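PDB 2J2M: catalase from Exiguobacterium oxidotolerans, which catalyses the breakdown of hydrogen peroxide to water and molecular oxygen at a haem group, as expected of a tetrameric haem catalase. Local coordinates for residues N441-D446 with E472-A477; N454-A459 with E476-D481. One frame throughout, in Å; residues are numbered along the deposited sequence.

In the fold
Both contacts lie in the helical C-terminal region of the catalase chain, about 30 and 33 Å from the chain centre, with their own centres about 8 Å apart. Helices 433-447, 453-466 and 468-477 follow one another along the sequence. Contact 1 joins the first to the last; contact 2 joins the second to the end of the last and the tail beyond it. The last helix is thus common to both, which share Glu476 and Ala477. A probable hydrogen bond, Ser475 OG to Val480 O at 2.6 Å, ties the returning tail to this helix, and Val444 packs on Leu478. The two contacts are neighbouring patches of one apolar packing, away from the haem pocket.

Contact 1: N441-D446 with E472-A477; sequences NNLVND and EKLSEA
Leu443 and Val444 meet Leu474 and Ala477 where two helices of the C-terminal helical domain of the catalase fold cross, an all-apolar example of helix-helix packing. The axes of the two short segments approach to 10.4 Å, with a crossing angle of -42°, and the backbones come nearest at Val444 and Leu474. No hydrogen bond spans the two segments; the contact is made of apolar side chains.

The tight part is built round one methyl group. CD2 of Leu474 enters between two neighbours on the facing helix, lying 3.8 Å from Leu443 CB and, on the Val444 side, 3.8 Å from Val444 CG2. With its CG anti to the carbonyl carbon (chi1 -78°), Leu474 brings its branched end closer to helix 433-447 than the initial direction of the side chain would suggest. Leu443 extends past it more loosely, CD1 lying 4.2 Å from Leu474 CD1. Phe463 of helix 453-466 touches both leucines, and Trp164 and Phe181 cover Leu443 further, leaving both side chains buried. Three residues after Leu443, the buried Asp446 has OD1 hydrogen-bonded to Trp164 NE1 and Tyr163 OH.

Toward Val444 and Ala477 the spacing stays short, and what changes is exposure: the valine is partly open to solvent and the alanine is exposed. Val444 CG1, anti to the backbone N (chi1 168°), is turned to Leu478. Its other methyl, CG2, bridges Leu474 CD2 and the outermost partner, Ala477 CB, which it meets at 3.7 Å.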
loop_
_atom_site.group_PDB
_atom_site.type_symbol
_atom_site.label_atom_id
_atom_site.label_comp_id
_atom_site.label_asym_id
_atom_site.label_seq_id
_atom_site.Cartn_x
_atom_site.Cartn_y
_atom_site.Cartn_z
ATOM N N ASN A 441 -12.336 -44.431 7.722
ATOM C CA ASN A 441 -13.578 -43.681 7.924
ATOM C C ASN A 441 -13.487 -42.211 7.480
ATOM O O ASN A 441 -14.440 -41.683 6.911
ATOM C CB ASN A 441 -14.143 -43.867 9.357
ATOM C CG ASN A 441 -14.695 -45.304 9.594
ATOM O OD1 ASN A 441 -15.914 -45.542 9.514
ATOM N ND2 ASN A 441 -13.793 -46.270 9.826
ATOM N N ASN A 442 -12.337 -41.569 7.698
ATOM C CA ASN A 442 -12.133 -40.177 7.252
ATOM C C ASN A 442 -12.025 -40.032 5.725
ATOM O O ASN A 442 -12.632 -39.143 5.137
ATOM C CB ASN A 442 -10.899 -39.550 7.932
ATOM C CG ASN A 442 -11.024 -39.483 9.445
ATOM O OD1 ASN A 442 -12.113 -39.316 9.985
ATOM N ND2 ASN A 442 -9.892 -39.609 10.138
ATOM N N LEU A 443 -11.257 -40.923 5.097
ATOM C CA LEU A 443 -11.158 -40.988 3.630
ATOM C C LEU A 443 -12.502 -41.243 2.958
ATOM O O LEU A 443 -12.861 -40.585 1.972
ATOM C CB LEU A 443 -10.166 -42.067 3.178
ATOM C CG LEU A 443 -8.688 -41.722 3.295
ATOM C CD1 LEU A 443 -7.856 -42.957 2.942
ATOM C CD2 LEU A 443 -8.338 -40.538 2.391
ATOM N N VAL A 444 -13.235 -42.203 3.494
ATOM C CA VAL A 444 -14.532 -42.530 2.945
ATOM C C VAL A 444 -15.459 -41.309 3.048
ATOM O O VAL A 444 -15.969 -40.838 2.022
ATOM C CB VAL A 444 -15.114 -43.862 3.568
ATOM C CG1 VAL A 444 -16.570 -44.027 3.221
ATOM C CG2 VAL A 444 -14.306 -45.066 3.067
ATOM N N ASN A 445 -15.638 -40.787 4.262
ATOM C CA ASN A 445 -16.400 -39.545 4.481
ATOM C C ASN A 445 -16.039 -38.394 3.547
ATOM O O ASN A 445 -16.908 -37.615 3.161
ATOM C CB ASN A 445 -16.251 -39.045 5.919
ATOM C CG ASN A 445 -16.956 -37.712 6.142
ATOM O OD1 ASN A 445 -16.311 -36.654 6.260
ATOM N ND2 ASN A 445 -18.299 -37.748 6.169
ATOM N N ASP A 446 -14.754 -38.279 3.214
ATOM C CA ASP A 446 -14.280 -37.235 2.321
ATOM C C ASP A 446 -14.522 -37.578 0.849
ATOM O O ASP A 446 -14.916 -36.705 0.042
ATOM C CB ASP A 446 -12.797 -36.965 2.565
ATOM C CG ASP A 446 -12.483 -35.483 2.602
ATOM O OD1 ASP A 446 -11.879 -34.956 1.649
ATOM O OD2 ASP A 446 -12.884 -34.831 3.576
ATOM N N GLU A 472 -8.615 -52.026 -1.354
ATOM C CA GLU A 472 -9.777 -52.921 -1.369
ATOM C C GLU A 472 -10.897 -52.451 -0.424
ATOM O O GLU A 472 -12.081 -52.453 -0.793
ATOM C CB GLU A 472 -9.372 -54.350 -1.013
ATOM C CG GLU A 472 -8.573 -55.083 -2.079
ATOM C CD GLU A 472 -7.942 -56.372 -1.536
ATOM O OE1 GLU A 472 -7.329 -57.127 -2.342
ATOM O OE2 GLU A 472 -8.059 -56.622 -0.297
ATOM N N LYS A 473 -10.525 -52.057 0.792
ATOM C CA LYS A 473 -11.502 -51.549 1.757
ATOM C C LYS A 473 -12.204 -50.289 1.264
ATOM O O LYS A 473 -13.419 -50.190 1.348
ATOM C CB LYS A 473 -10.857 -51.324 3.119
ATOM C CG LYS A 473 -10.468 -52.615 3.802
ATOM C CD LYS A 473 -9.404 -52.416 4.852
ATOM C CE LYS A 473 -9.357 -53.643 5.780
ATOM N NZ LYS A 473 -8.411 -53.481 6.938
ATOM N N LEU A 474 -11.430 -49.352 0.719
ATOM C CA LEU A 474 -11.976 -48.125 0.142
ATOM C C LEU A 474 -12.930 -48.440 -1.012
ATOM O O LEU A 474 -13.987 -47.836 -1.128
ATOM C CB LEU A 474 -10.843 -47.203 -0.335
ATOM C CG LEU A 474 -10.050 -46.358 0.674
ATOM C CD1 LEU A 474 -8.855 -45.712 -0.020
ATOM C CD2 LEU A 474 -10.920 -45.288 1.308
ATOM N N SER A 475 -12.528 -49.384 -1.856
ATOM C CA SER A 475 -13.328 -49.872 -2.983
ATOM C C SER A 475 -14.687 -50.418 -2.535
ATOM O O SER A 475 -15.705 -50.122 -3.146
ATOM C CB SER A 475 -12.551 -50.968 -3.723
ATOM O OG SER A 475 -13.368 -51.606 -4.685
ATOM N N GLU A 476 -14.683 -51.213 -1.465
ATOM C CA GLU A 476 -15.900 -51.803 -0.924
ATOM C C GLU A 476 -16.805 -50.743 -0.325
ATOM O O GLU A 476 -18.001 -50.698 -0.631
ATOM C CB GLU A 476 -15.584 -52.885 0.120
ATOM C CG GLU A 476 -15.149 -54.236 -0.474
ATOM C CD GLU A 476 -15.676 -55.429 0.340
ATOM O OE1 GLU A 476 -14.922 -56.424 0.536
ATOM O OE2 GLU A 476 -16.857 -55.361 0.778
ATOM N N ALA A 477 -16.225 -49.876 0.504
ATOM C CA ALA A 477 -16.986 -48.836 1.188
ATOM C C ALA A 477 -17.576 -47.791 0.233
ATOM O O ALA A 477 -18.512 -47.102 0.596
ATOM C CB ALA A 477 -16.133 -48.166 2.282
#

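Contact 2: N454-A459 with E476-D481; sequences NTVLLA and EALNVD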
loop_
_atom_site.group_PDB
_atom_site.type_symbol
_atom_site.label_atom_id
_atom_site.label_comp_id
_atom_site.label_asym_id
_atom_site.label_seq_id
_atom_site.Cartn_x
_atom_site.Cartn_y
_atom_site.Cartn_z
ATOM N N ASN A 454 -14.343 -40.522 -12.005
ATOM C CA ASN A 454 -12.937 -40.744 -12.357
ATOM C C ASN A 454 -11.949 -40.338 -11.236
ATOM O O ASN A 454 -10.959 -41.040 -10.981
ATOM C CB ASN A 454 -12.594 -40.044 -13.670
ATOM C CG ASN A 454 -11.274 -40.516 -14.251
ATOM O OD1 ASN A 454 -10.251 -39.824 -14.141
ATOM N ND2 ASN A 454 -11.280 -41.705 -14.869
ATOM N N THR A 455 -12.239 -39.226 -10.560
ATOM C CA THR A 455 -11.434 -38.776 -9.422
ATOM C C THR A 455 -11.466 -39.784 -8.268
ATOM O O THR A 455 -10.415 -40.134 -7.725
ATOM C CB THR A 455 -11.870 -37.373 -8.945
ATOM O OG1 THR A 455 -11.677 -36.443 -10.010
ATOM C CG2 THR A 455 -11.062 -36.922 -7.717
ATOM N N VAL A 456 -12.661 -40.263 -7.909
ATOM C CA VAL A 456 -12.795 -41.318 -6.884
ATOM C C VAL A 456 -11.998 -42.580 -7.238
ATOM O O VAL A 456 -11.193 -43.038 -6.429
ATOM C CB VAL A 456 -14.272 -41.682 -6.578
ATOM C CG1 VAL A 456 -14.340 -42.669 -5.429
ATOM C CG2 VAL A 456 -15.076 -40.424 -6.240
ATOM N N LEU A 457 -12.221 -43.114 -8.448
ATOM C CA LEU A 457 -11.474 -44.256 -9.003
ATOM C C LEU A 457 -9.960 -44.038 -8.879
ATOM O O LEU A 457 -9.225 -44.911 -8.391
ATOM C CB LEU A 457 -11.827 -44.427 -10.490
ATOM C CG LEU A 457 -11.737 -45.753 -11.265
ATOM C CD1 LEU A 457 -11.107 -45.545 -12.651
ATOM C CD2 LEU A 457 -11.043 -46.905 -10.517
ATOM N N LEU A 458 -9.502 -42.866 -9.321
ATOM C CA LEU A 458 -8.084 -42.527 -9.256
ATOM C C LEU A 458 -7.606 -42.466 -7.803
ATOM O O LEU A 458 -6.507 -42.908 -7.501
ATOM C CB LEU A 458 -7.798 -41.189 -9.951
ATOM C CG LEU A 458 -6.666 -41.085 -10.982
ATOM C CD1 LEU A 458 -6.250 -39.628 -11.176
ATOM C CD2 LEU A 458 -5.433 -41.966 -10.668
ATOM N N ALA A 459 -8.424 -41.927 -6.901
ATOM C CA ALA A 459 -8.017 -41.873 -5.497
ATOM C C ALA A 459 -7.808 -43.278 -4.946
ATOM O O ALA A 459 -6.771 -43.554 -4.366
ATOM C CB ALA A 459 -9.009 -41.094 -4.656
ATOM N N GLU A 476 -14.683 -51.213 -1.465
ATOM C CA GLU A 476 -15.900 -51.803 -0.924
ATOM C C GLU A 476 -16.805 -50.743 -0.325
ATOM O O GLU A 476 -18.001 -50.698 -0.631
ATOM C CB GLU A 476 -15.584 -52.885 0.120
ATOM C CG GLU A 476 -15.149 -54.236 -0.474
ATOM C CD GLU A 476 -15.676 -55.429 0.340
ATOM O OE1 GLU A 476 -14.922 -56.424 0.536
ATOM O OE2 GLU A 476 -16.857 -55.361 0.778
ATOM N N ALA A 477 -16.225 -49.876 0.504
ATOM C CA ALA A 477 -16.986 -48.836 1.188
ATOM C C ALA A 477 -17.576 -47.791 0.233
ATOM O O ALA A 477 -18.512 -47.102 0.596
ATOM C CB ALA A 477 -16.133 -48.166 2.282
ATOM N N LEU A 478 -17.067 -47.716 -0.996
ATOM C CA LEU A 478 -17.363 -46.572 -1.880
ATOM C C LEU A 478 -18.500 -46.560 -2.931
ATOM O O LEU A 478 -18.783 -45.492 -3.436
ATOM C CB LEU A 478 -16.075 -45.926 -2.428
ATOM C CG LEU A 478 -15.649 -44.520 -1.932
ATOM C CD1 LEU A 478 -16.467 -43.923 -0.770
ATOM C CD2 LEU A 478 -14.142 -44.463 -1.636
ATOM N N ASN A 479 -19.121 -47.652 -3.369
ATOM C CA ASN A 479 -18.571 -48.946 -3.666
ATOM C C ASN A 479 -18.187 -48.804 -5.143
ATOM O O ASN A 479 -19.051 -48.609 -6.003
ATOM C CB ASN A 479 -19.676 -50.006 -3.564
ATOM C CG ASN A 479 -20.647 -49.769 -2.392
ATOM O OD1 ASN A 479 -21.360 -48.755 -2.336
ATOM N ND2 ASN A 479 -20.701 -50.736 -1.468
ATOM N N VAL A 480 -16.894 -48.851 -5.431
ATOM C CA VAL A 480 -16.380 -48.659 -6.785
ATOM C C VAL A 480 -15.419 -49.810 -7.100
ATOM O O VAL A 480 -14.404 -49.966 -6.412
ATOM C CB VAL A 480 -15.615 -47.312 -6.902
ATOM C CG1 VAL A 480 -14.933 -47.187 -8.272
ATOM C CG2 VAL A 480 -16.539 -46.114 -6.632
ATOM N N ASP A 481 -15.727 -50.628 -8.110
ATOM C CA ASP A 481 -14.824 -51.751 -8.396
ATOM C C ASP A 481 -13.624 -51.323 -9.229
ATOM O O ASP A 481 -13.758 -50.771 -10.319
ATOM C CB ASP A 481 -15.528 -53.010 -8.955
ATOM C CG ASP A 481 -16.231 -52.763 -10.274
ATOM O OD1 ASP A 481 -16.819 -51.665 -10.429
ATOM O OD2 ASP A 481 -16.214 -53.670 -11.150
#
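Val456 and Val480, with 46 and 45 Å² covered, illustrate how a tail leaving a helix can be laid against an earlier helix through branched side chains. Both start out toward the opposing segment, and the touch is made by Val456 CG1 and Val480 CG2, 4.3 Å apart. Having CG1 anti to its backbone N (chi1 -175°), Val456 uses that same methyl for a second neighbour, Leu478 CG at 4.2 Å. The methyl thus meets Leu478 and, two residues on, Val480 in the extended chain.

The third large share, 34 Å², falls to Leu457, although its approach is looser. Its side chain bends toward the tail, bringing CD2 to 4.5 Å from Val480 CG1, so that the two methyls of Val480 serve successive residues of helix 453-466. Ile482 and Phe485, further along the tail, also lie against Leu457, which touches a crystal neighbour as well.

These wide spacings and the absence of any hydrogen bond across the segments mark this as light surface packing. Ile460, a turn after Val456 on helix 453-466, touches both Leu478 and Val480, while Leu478 also rests on Leu447 of helix 433-447. The neighbouring Thr455 faces helix 160-169, and its OG1 accepts a hydrogen bond from Arg387 NH2 of the second subunit. Here, then, the C-terminal tail packs on helix 453-466 through apolar side chains, at the surface of the helical C-terminal domain that belongs to the fold of many haem catalases.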